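Local coordinates for helicase-like protein (Bacteroides thetaiotaomicron, PDB 2FG1) that is of uncharacterised function but carries a macro domain and probably removes ADP-ribose from modified thymidine in DNA by hydrolysis, at residues Gln55-Lys58 / Ser59-Glu62. Residues are numbered along the deposited sequence; the frame is centred on the assembly and turned at random.
Sequences QWYK and SQEE
The indole of W56 reaches past the end of its own helix to the chain that leaves it, and NE1 of W56 donates to O of E61 at 2.9 Å. That oxygen lies in the ring plane, yet the N-H points at it only approximately (138°), and the donor stands tilted from the carbonyl plane. A second, weak bond runs from NE1 of W56 to O of E62 at 3.3 Å, so one N-H is shared between two successive carbonyls at the ring edge. CG of W56 sits opposite the backbone N (chi1 -173°), which carries the ring along the helix in the direction of the departing loop. W56 lies on the last turn of helix 48-59, at the surface of the macro domain; Q60, with positive phi, is the first residue to leave the helix before the loop to strand 68-74. Here O of W56 accepts twice: from N of Q60 at 3.1 Å, and from OG of S59 at 2.8 Å. OG of S59 in turn accepts from N of E61 at 3.1 Å, forming an ST turn, in which this one hydroxyl both donates to the helix carbonyl of W56 and accepts from the loop N-H of E61. The Q60 chain bends back at chi2, bringing NE2 of Q60 to a lone pair of the Y57 carbonyl O at 3.0 Å. NE2 of Q60 also comes within 3.6 Å of CD1 of Y57, the amide turned steeply to the phenol ring. F63 meets the rings of W56 and Y57 edge-to-face. A leucine in place of W56 would probably leave the E61 and E62 carbonyls without their shared donor and F63 without one of its aromatic neighbours, setting the loop freer to move.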
ATOM      1  N   GLN A  55     -13.683  -3.815   9.368  1.00 16.18           N
ATOM      2  CA  GLN A  55     -13.876  -3.566  10.805  1.00 16.77           C
ATOM      3  C   GLN A  55     -13.293  -2.221  11.205  1.00 16.41           C
ATOM      4  O   GLN A  55     -13.861  -1.496  12.021  1.00 16.53           O
ATOM      5  CB  GLN A  55     -13.274  -4.680  11.664  1.00 16.82           C
ATOM      6  CG  GLN A  55     -14.051  -5.986  11.583  1.00 16.85           C
ATOM      7  CD  GLN A  55     -13.686  -6.971  12.678  1.00 16.33           C
ATOM      8  OE1 GLN A  55     -13.277  -6.570  13.778  1.00 17.39           O
ATOM      9  NE2 GLN A  55     -13.861  -8.259  12.399  1.00 16.39           N
ATOM     10  N   TRP A  56     -12.147  -1.877  10.625  1.00 16.94           N
ATOM     11  CA  TRP A  56     -11.539  -0.575  10.871  1.00 17.09           C
ATOM     12  C   TRP A  56     -12.477   0.574  10.463  1.00 17.36           C
ATOM     13  O   TRP A  56     -12.684   1.528  11.227  1.00 17.36           O
ATOM     14  CB  TRP A  56     -10.208  -0.515  10.123  1.00 17.69           C
ATOM     15  CG  TRP A  56      -9.335   0.679  10.362  1.00 18.08           C
ATOM     16  CD1 TRP A  56      -9.376   1.568  11.404  1.00 18.79           C
ATOM     17  CD2 TRP A  56      -8.248   1.076   9.534  1.00 18.48           C
ATOM     18  NE1 TRP A  56      -8.387   2.520  11.246  1.00 19.89           N
ATOM     19  CE2 TRP A  56      -7.678   2.233  10.109  1.00 18.74           C
ATOM     20  CE3 TRP A  56      -7.711   0.576   8.344  1.00 18.80           C
ATOM     21  CZ2 TRP A  56      -6.581   2.891   9.538  1.00 19.92           C
ATOM     22  CZ3 TRP A  56      -6.616   1.226   7.783  1.00 19.36           C
ATOM     23  CH2 TRP A  56      -6.062   2.365   8.386  1.00 18.84           C
ATOM     24  N   TYR A  57     -13.086   0.457   9.284  1.00 17.30           N
ATOM     25  CA  TYR A  57     -14.031   1.469   8.823  1.00 17.86           C
ATOM     26  C   TYR A  57     -15.157   1.664   9.829  1.00 18.56           C
ATOM     27  O   TYR A  57     -15.527   2.796  10.160  1.00 18.67           O
ATOM     28  CB  TYR A  57     -14.615   1.101   7.448  1.00 18.64           C
ATOM     29  CG  TYR A  57     -15.725   2.046   7.056  1.00 18.67           C
ATOM     30  CD1 TYR A  57     -15.440   3.351   6.663  1.00 20.17           C
ATOM     31  CD2 TYR A  57     -17.062   1.654   7.118  1.00 20.04           C
ATOM     32  CE1 TYR A  57     -16.442   4.237   6.323  1.00 20.93           C
ATOM     33  CE2 TYR A  57     -18.083   2.552   6.788  1.00 20.87           C
ATOM     34  CZ  TYR A  57     -17.752   3.837   6.391  1.00 20.19           C
ATOM     35  OH  TYR A  57     -18.740   4.749   6.048  1.00 22.64           O
ATOM     36  N   LYS A  58     -15.712   0.568  10.315  1.00 18.05           N
ATOM     37  CA  LYS A  58     -16.805   0.673  11.284  1.00 19.29           C
ATOM     38  C   LYS A  58     -16.393   1.214  12.637  1.00 19.31           C
ATOM     39  O   LYS A  58     -17.173   1.910  13.289  1.00 20.03           O
ATOM     40  CB  LYS A  58     -17.479  -0.664  11.432  1.00 19.34           C
ATOM     41  CG  LYS A  58     -18.337  -0.933  10.238  1.00 21.14           C
ATOM     42  CD  LYS A  58     -19.168  -2.120  10.448  1.00 22.13           C
ATOM     43  CE  LYS A  58     -20.161  -2.269   9.309  1.00 20.57           C
ATOM     44  NZ  LYS A  58     -20.614  -3.672   9.324  1.00 20.85           N
ATOM     45  N   SER A  59     -15.168   0.923  13.060  1.00 18.67           N
ATOM     46  CA  SER A  59     -14.673   1.407  14.345  1.00 19.26           C
ATOM     47  C   SER A  59     -14.488   2.926  14.333  1.00 20.61           C
ATOM     48  O   SER A  59     -14.614   3.589  15.373  1.00 20.86           O
ATOM     49  CB  SER A  59     -13.346   0.722  14.695  1.00 19.33           C
ATOM     50  OG  SER A  59     -12.260   1.276  13.959  1.00 20.20           O
ATOM     51  N   GLN A  60     -14.140   3.464  13.160  1.00 21.19           N
ATOM     52  CA  GLN A  60     -13.754   4.874  12.991  1.00 23.19           C
ATOM     53  C   GLN A  60     -12.652   5.302  13.955  1.00 23.45           C
ATOM     54  O   GLN A  60     -12.577   6.474  14.370  1.00 24.36           O
ATOM     55  CB  GLN A  60     -14.976   5.809  13.018  1.00 23.85           C
ATOM     56  CG  GLN A  60     -15.756   5.796  11.695  1.00 25.36           C
ATOM     57  CD  GLN A  60     -14.957   6.370  10.523  1.00 27.58           C
ATOM     58  OE1 GLN A  60     -14.448   7.500  10.592  1.00 30.18           O
ATOM     59  NE2 GLN A  60     -14.848   5.599   9.440  1.00 26.09           N
ATOM     60  N   GLU A  61     -11.785   4.354  14.293  0.50 23.51           N
ATOM     61  CA  GLU A  61     -10.649   4.620  15.157  0.50 23.65           C
ATOM     62  C   GLU A  61      -9.413   4.864  14.308  0.50 23.59           C
ATOM     63  O   GLU A  61      -8.818   3.930  13.759  0.50 23.38           O
ATOM     64  CB  GLU A  61     -10.447   3.476  16.145  0.50 23.89           C
ATOM     65  CG  GLU A  61     -11.560   3.404  17.177  0.50 24.56           C
ATOM     66  CD  GLU A  61     -11.619   2.080  17.907  0.50 26.14           C
ATOM     67  OE1 GLU A  61     -10.564   1.431  18.064  0.50 27.66           O
ATOM     68  OE2 GLU A  61     -12.729   1.694  18.329  0.50 26.47           O
ATOM     69  N   GLU A  62      -9.064   6.143  14.186  1.00 23.49           N
ATOM     70  CA  GLU A  62      -7.983   6.607  13.304  0.60 23.86           C
ATOM     71  C   GLU A  62      -8.172   6.095  11.870  1.00 23.07           C
ATOM     72  O   GLU A  62      -7.224   5.643  11.230  1.00 22.81           O
ATOM     73  CB  GLU A  62      -6.601   6.218  13.857  0.60 24.05           C
ATOM     74  CG  GLU A  62      -6.304   6.790  15.238  0.60 26.31           C
ATOM     75  CD  GLU A  62      -5.018   6.256  15.849  0.60 26.14           C
ATOM     76  OE1 GLU A  62      -3.965   6.271  15.169  0.60 30.30           O
ATOM     77  OE2 GLU A  62      -5.057   5.830  17.019  0.60 29.77           O
TER